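Local structure of histone-lysine N-methyltransferase, H3 lysine-9 specific SUVH4 (4QEO) at residues Leu12-Thr15 with Lys16-Leu20; Glu43-Ala47 with Lys48-Tyr52; Gly248-Phe251 with Lys252-Ala256. The protein transfers methyl groups from S-adenosyl-L-methionine to the tail of histone H3 and binds methylated DNA, marking chromatin for transcriptional repression. All coordinates share one frame; numbering follows the deposited sequence.

How the contacts relate
The three contacts follow one another along the chain. Contact 1 lies on helix 10-30 and contact 2 at the C-terminal end of the next helix, 36-46. Their centres are about 12 Å apart and they touch: M44 CE packs on C17 O at 3.7 Å, and L20 CD1 meets A49 CB at 3.8 Å. Contact 3 sits in the loop between strands 240-242 and 256-257, its centre about 32 Å from contact 1 and about 42 Å from contact 2, which lies on the opposite side of the chain's centre. Contact 2 lies near the bound DNA, contact 3 in the Pre-SET motif; helix 10-30, touching helix 36-46 and the SET region, bridges the DNA-binding and methyltransferase parts.

Contact 1. Residues Leu12-Thr15 with Lys16-Leu20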
# COMPACT_ATOMS: atom_id res chain seq x y z
N LEU A 12 -12.14 -0.55 6.07
CA LEU A 12 -11.16 -1.25 6.89
C LEU A 12 -11.14 -2.76 6.59
O LEU A 12 -10.09 -3.40 6.63
CB LEU A 12 -11.39 -0.98 8.38
CG LEU A 12 -10.61 0.21 8.96
CD1 LEU A 12 -9.72 0.91 7.91
CD2 LEU A 12 -11.55 1.21 9.63
N LYS A 13 -12.30 -3.33 6.30
CA LYS A 13 -12.36 -4.74 5.93
C LYS A 13 -11.60 -5.01 4.63
O LYS A 13 -10.90 -6.04 4.51
CB LYS A 13 -13.81 -5.21 5.79
CG LYS A 13 -14.56 -5.24 7.12
CD LYS A 13 -16.03 -5.49 6.91
CE LYS A 13 -16.29 -6.86 6.31
NZ LYS A 13 -17.74 -7.09 6.06
N VAL A 14 -11.75 -4.10 3.67
CA VAL A 14 -11.00 -4.15 2.42
C VAL A 14 -9.50 -4.06 2.72
O VAL A 14 -8.71 -4.91 2.28
CB VAL A 14 -11.42 -3.03 1.42
CG1 VAL A 14 -10.44 -2.97 0.24
CG2 VAL A 14 -12.87 -3.27 0.90
N THR A 15 -9.13 -3.04 3.50
CA THR A 15 -7.72 -2.85 3.88
C THR A 15 -7.12 -4.11 4.46
O THR A 15 -6.02 -4.54 4.07
CB THR A 15 -7.59 -1.74 4.94
OG1 THR A 15 -8.03 -0.50 4.39
CG2 THR A 15 -6.13 -1.60 5.40
N LYS A 16 -7.85 -4.72 5.39
CA LYS A 16 -7.41 -5.92 6.09
C LYS A 16 -7.24 -7.09 5.14
O LYS A 16 -6.25 -7.83 5.23
CB LYS A 16 -8.40 -6.27 7.20
CG LYS A 16 -8.33 -7.70 7.68
CD LYS A 16 -9.31 -7.93 8.82
CE LYS A 16 -9.45 -9.41 9.15
NZ LYS A 16 -10.37 -9.63 10.31
N CYS A 17 -8.21 -7.25 4.23
CA CYS A 17 -8.15 -8.34 3.26
C CYS A 17 -6.93 -8.20 2.35
O CYS A 17 -6.22 -9.19 2.10
CB CYS A 17 -9.44 -8.39 2.42
SG CYS A 17 -9.42 -9.58 1.03
N LEU A 18 -6.69 -6.99 1.88
CA LEU A 18 -5.51 -6.67 1.07
C LEU A 18 -4.19 -6.89 1.84
O LEU A 18 -3.19 -7.33 1.26
CB LEU A 18 -5.59 -5.23 0.57
CG LEU A 18 -6.73 -5.00 -0.45
CD1 LEU A 18 -6.83 -3.54 -0.85
CD2 LEU A 18 -6.52 -5.85 -1.66
N ARG A 19 -4.17 -6.59 3.14
CA ARG A 19 -2.96 -6.86 3.94
C ARG A 19 -2.71 -8.36 4.05
O ARG A 19 -1.57 -8.83 3.93
CB ARG A 19 -3.01 -6.22 5.33
CG ARG A 19 -3.05 -4.70 5.31
CD ARG A 19 -3.22 -4.10 6.70
NE ARG A 19 -3.11 -2.64 6.65
CZ ARG A 19 -3.25 -1.84 7.70
NH1 ARG A 19 -3.49 -2.35 8.90
NH2 ARG A 19 -3.12 -0.53 7.56
N LEU A 20 -3.79 -9.12 4.26
CA LEU A 20 -3.67 -10.57 4.33
C LEU A 20 -3.13 -11.14 3.00
O LEU A 20 -2.23 -12.00 3.00
CB LEU A 20 -5.03 -11.19 4.64
CG LEU A 20 -5.09 -12.45 5.52
CD1 LEU A 20 -6.46 -13.09 5.41
CD2 LEU A 20 -3.99 -13.46 5.19
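R19 folds back along the helix over T15, the two side chains running side by side and pointing the same way. The T15 methyl CG2 lies under one face of the guanidinium, 3.3 Å from its plane and offset toward the rim, with NE its nearest atom at 3.4 Å. Both torsions serve this contact. In T15, CG2 stands anti to the backbone N and turns toward the next helical turn, while OG1 (chi1 -63°) lies beside that N and hydrogen-bonds back to H11 O. In R19, CG is anti to the carbonyl carbon and the chain runs extended to NE, passing CG within 3.2 Å of T15 O. NE then forms a salt bridge with OD1 of D490, which also touches T15, so the guanidinium is held by charge at its NE end and by a methyl on one face. Replacing this arginine with a leucine would probably leave D490 without its cationic mate and T15 CG2 without its flat cover.

One residue earlier the same spacing pairs V14 with L18: V14 CG1 reaches L18 CD1 at 3.8 Å, the two side chains side by side. L18 continues onto E74 and V78 of helix 72-78, while C17 rests on V78. Beneath these pairs the backbone repeats i to i+4 bonds; L18 N to V14 O, 2.9 Å, is the straightest at 172°, its donor nearly in line with the carbonyl. On the flank of T15 and R19, L12 touches E464 and N527, near the zinc site that includes C463. The arrangement is that of a regular alpha helix with i, i+4 side-chain pairs, here wedged between the helices of the DNA-binding part and the SET region.

Contact 2. Residues Glu43-Ala47 with Lys48-Tyr52; sequences EMIKA and KAILY
This is a helix C-terminal cap in which M44 and I45, in the last turn of helix 36-46, pack against A49 and I50 of the chain that leaves it; the loop then runs on toward strand 68-69. The helix is ended by K48, whose backbone takes a left-handed conformation (phi 49°) and swings the chain back across the last turn. Two backbone bonds secure the reversal. A49 N donates to M44 O at 2.8 Å, almost straight, whereas K48 N meets I45 O at 3.0 Å from well above the carbonyl plane rather than on a lone pair. A six-to-one bond enclosing a five-to-two bond, with positive phi at the residue that leaves the helix, is the Schellman motif.

The apolar contact that commonly accompanies this motif, between the third residue before the cap and the second after it, is made here by M44 and A49. The methionine chain bends at both chi2 and chi3 (-78° and -72°), which curls its methyl CE round to A49 CB at 4.0 Å and to A49 O at 3.5 Å. I50 adds a second layer: its CD1 touches M44 CB at 3.7 Å and I45 CG1 at 4.0 Å, and its side chain lies alongside that of I45, pointing the same way. One aliphatic end thus spans two neighbouring residues of the turn. A47, the capping residue, contributes its methyl, 4.3 Å from A49 CB.

L51, further along, packs on V14 of helix 10-30. I45 turns another way and packs on a phosphate of the bound DNA.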
# COMPACT_ATOMS: atom_id res chain seq x y z
N GLU A 43 -4.00 -19.38 -1.66
CA GLU A 43 -3.98 -19.42 -0.19
C GLU A 43 -5.23 -18.75 0.40
O GLU A 43 -5.83 -19.27 1.35
CB GLU A 43 -2.73 -18.75 0.38
CG GLU A 43 -1.44 -19.44 0.04
CD GLU A 43 -1.40 -20.87 0.52
OE1 GLU A 43 -1.62 -21.14 1.72
OE2 GLU A 43 -1.16 -21.75 -0.33
N MET A 44 -5.63 -17.61 -0.17
CA MET A 44 -6.80 -16.89 0.32
C MET A 44 -8.07 -17.72 0.14
O MET A 44 -8.95 -17.73 1.01
CB MET A 44 -6.96 -15.55 -0.40
CG MET A 44 -5.80 -14.56 -0.20
SD MET A 44 -5.84 -13.73 1.39
CE MET A 44 -7.24 -12.63 1.13
N ILE A 45 -8.17 -18.42 -0.98
CA ILE A 45 -9.33 -19.27 -1.25
C ILE A 45 -9.35 -20.43 -0.27
O ILE A 45 -10.38 -20.75 0.30
CB ILE A 45 -9.33 -19.78 -2.71
CG1 ILE A 45 -9.45 -18.60 -3.69
CG2 ILE A 45 -10.48 -20.77 -2.95
CD1 ILE A 45 -9.26 -18.98 -5.16
N LYS A 46 -8.19 -21.05 -0.07
CA LYS A 46 -8.06 -22.12 0.90
C LYS A 46 -8.56 -21.69 2.28
O LYS A 46 -9.30 -22.41 2.94
CB LYS A 46 -6.60 -22.55 1.02
CG LYS A 46 -6.25 -23.80 0.24
CD LYS A 46 -4.92 -24.34 0.69
CE LYS A 46 -3.83 -23.27 0.54
NZ LYS A 46 -2.54 -23.80 0.03
N ALA A 47 -8.15 -20.50 2.70
CA ALA A 47 -8.52 -19.98 4.02
C ALA A 47 -9.92 -19.37 4.10
O ALA A 47 -10.29 -18.82 5.13
CB ALA A 47 -7.49 -18.96 4.46
N LYS A 48 -10.69 -19.47 3.02
CA LYS A 48 -11.99 -18.79 2.95
C LYS A 48 -11.87 -17.32 3.35
O LYS A 48 -12.69 -16.80 4.11
CB LYS A 48 -13.03 -19.50 3.82
CG LYS A 48 -13.31 -20.93 3.42
CD LYS A 48 -14.22 -21.02 2.20
CE LYS A 48 -15.68 -20.82 2.58
NZ LYS A 48 -16.61 -21.19 1.46
N ALA A 49 -10.85 -16.64 2.83
CA ALA A 49 -10.58 -15.26 3.19
C ALA A 49 -10.89 -14.26 2.08
O ALA A 49 -10.54 -13.09 2.20
CB ALA A 49 -9.12 -15.10 3.66
N ILE A 50 -11.52 -14.71 1.00
CA ILE A 50 -12.01 -13.80 -0.05
C ILE A 50 -13.13 -12.94 0.53
O ILE A 50 -14.19 -13.45 0.91
CB ILE A 50 -12.52 -14.54 -1.30
CG1 ILE A 50 -11.51 -15.59 -1.76
CG2 ILE A 50 -12.84 -13.55 -2.44
CD1 ILE A 50 -10.16 -15.02 -2.13
N LEU A 51 -12.91 -11.63 0.60
CA LEU A 51 -13.86 -10.71 1.24
C LEU A 51 -15.29 -10.77 0.67
O LEU A 51 -16.28 -10.77 1.42
CB LEU A 51 -13.34 -9.27 1.18
CG LEU A 51 -14.23 -8.25 1.89
CD1 LEU A 51 -14.36 -8.63 3.38
CD2 LEU A 51 -13.66 -6.85 1.72
N TYR A 52 -15.40 -10.79 -0.65
CA TYR A 52 -16.71 -10.88 -1.29
C TYR A 52 -16.71 -12.12 -2.16
O TYR A 52 -16.43 -12.02 -3.35
CB TYR A 52 -16.99 -9.64 -2.15
CG TYR A 52 -17.10 -8.38 -1.33
CD1 TYR A 52 -18.19 -8.17 -0.50
CD2 TYR A 52 -16.09 -7.42 -1.35
CE1 TYR A 52 -18.29 -7.02 0.27
CE2 TYR A 52 -16.18 -6.28 -0.60
CZ TYR A 52 -17.28 -6.08 0.22
OH TYR A 52 -17.38 -4.94 0.98

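Contact 3. Residues Gly248-Phe251 with Lys252-Ala256; sequences GLEF and KGIPA
E250, which touches both K252 and I254 across this loop, donates its backbone N-H to OG of S246, and the N-H of G248 bonds to the same oxygen, so one serine hydroxyl grips two amides of the turn. G248 adopts a positive phi (99°), where a CB would press against the carbonyl O of the preceding residue. The E250 side chain bends at chi2 (-68°), leading its carboxylate away from K252: OE2 is hydrogen-bonded to the hydroxyl of Y273, and OE1 has a long, weak ion pair with K275. Its aliphatic part does the local packing, CB against K252 O at 3.4 Å and CG against I254 CD1 at 3.8 Å, the two side chains crossing at a slant.

The loop joins strands 240-242 and 256-257, antiparallel neighbours in a four-stranded mixed sheet, and so forms the long connection of a beta hairpin; the residues described here belong to the Pre-SET motif. I254 bonds through its backbone to I245 and D244 OD1, and P255 reaches V359 on the next strand, 357-361. The I254 side chain is buried among I245, Y273 and F455, about 13 Å from the bound S-adenosyl-L-homocysteine.

Toward the surface, F251 and K252 lie slantwise to each other. F251 CG stands anti to its own N (chi1 170°), which swings the ring across to the lysine's aliphatic chain: CD2 lies 3.6 Å from K252 CG, and CE2 4.0 Å from K252 CE. R352 makes a cation-pi contact with this ring, while K252 NZ has weak polar links to E373 and N356.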
# COMPACT_ATOMS: atom_id res chain seq x y z
N GLY A 248 21.00 17.47 2.06
CA GLY A 248 21.62 16.87 0.90
C GLY A 248 22.10 15.54 1.45
O GLY A 248 22.82 14.77 0.80
N LEU A 249 21.68 15.28 2.68
CA LEU A 249 22.02 14.07 3.42
C LEU A 249 21.29 12.83 2.92
O LEU A 249 21.88 11.76 2.79
CB LEU A 249 21.71 14.27 4.91
CG LEU A 249 22.63 15.22 5.68
CD1 LEU A 249 22.32 15.22 7.19
CD2 LEU A 249 24.09 14.86 5.43
N GLU A 250 20.00 12.97 2.64
CA GLU A 250 19.24 11.85 2.11
C GLU A 250 19.63 11.59 0.67
O GLU A 250 19.92 12.52 -0.09
CB GLU A 250 17.73 12.08 2.22
CG GLU A 250 17.22 12.18 3.65
CD GLU A 250 17.30 10.87 4.42
OE1 GLU A 250 17.73 9.84 3.85
OE2 GLU A 250 16.92 10.87 5.61
N PHE A 251 19.62 10.32 0.29
CA PHE A 251 19.98 9.90 -1.05
C PHE A 251 19.05 10.52 -2.08
O PHE A 251 19.43 10.77 -3.22
CB PHE A 251 19.94 8.38 -1.12
CG PHE A 251 20.06 7.85 -2.51
CD1 PHE A 251 21.26 7.93 -3.19
CD2 PHE A 251 18.97 7.26 -3.13
CE1 PHE A 251 21.37 7.43 -4.47
CE2 PHE A 251 19.07 6.76 -4.41
CZ PHE A 251 20.28 6.85 -5.08
N LYS A 252 17.81 10.76 -1.67
CA LYS A 252 16.85 11.46 -2.50
C LYS A 252 16.38 12.69 -1.74
O LYS A 252 15.97 12.58 -0.59
CB LYS A 252 15.68 10.54 -2.79
CG LYS A 252 16.07 9.35 -3.62
CD LYS A 252 14.90 8.41 -3.80
CE LYS A 252 15.16 7.44 -4.92
NZ LYS A 252 14.21 7.68 -6.05
N GLY A 253 16.47 13.85 -2.38
CA GLY A 253 16.10 15.10 -1.74
C GLY A 253 14.65 15.11 -1.30
O GLY A 253 13.79 14.50 -1.93
N ILE A 254 14.38 15.80 -0.19
CA ILE A 254 13.02 15.92 0.30
C ILE A 254 12.57 17.38 0.31
O ILE A 254 12.80 18.10 1.28
CB ILE A 254 12.88 15.31 1.72
CG1 ILE A 254 13.36 13.86 1.72
CG2 ILE A 254 11.44 15.39 2.19
CD1 ILE A 254 13.64 13.31 3.12
N PRO A 255 11.96 17.83 -0.78
CA PRO A 255 11.42 19.19 -0.85
C PRO A 255 10.29 19.44 0.15
O PRO A 255 9.59 18.52 0.56
CB PRO A 255 10.91 19.31 -2.29
CG PRO A 255 10.80 17.90 -2.78
CD PRO A 255 11.87 17.14 -2.09
N ALA A 256 10.12 20.70 0.52
CA ALA A 256 9.03 21.10 1.40
C ALA A 256 8.21 22.22 0.77
O ALA A 256 8.77 23.16 0.22
CB ALA A 256 9.57 21.53 2.76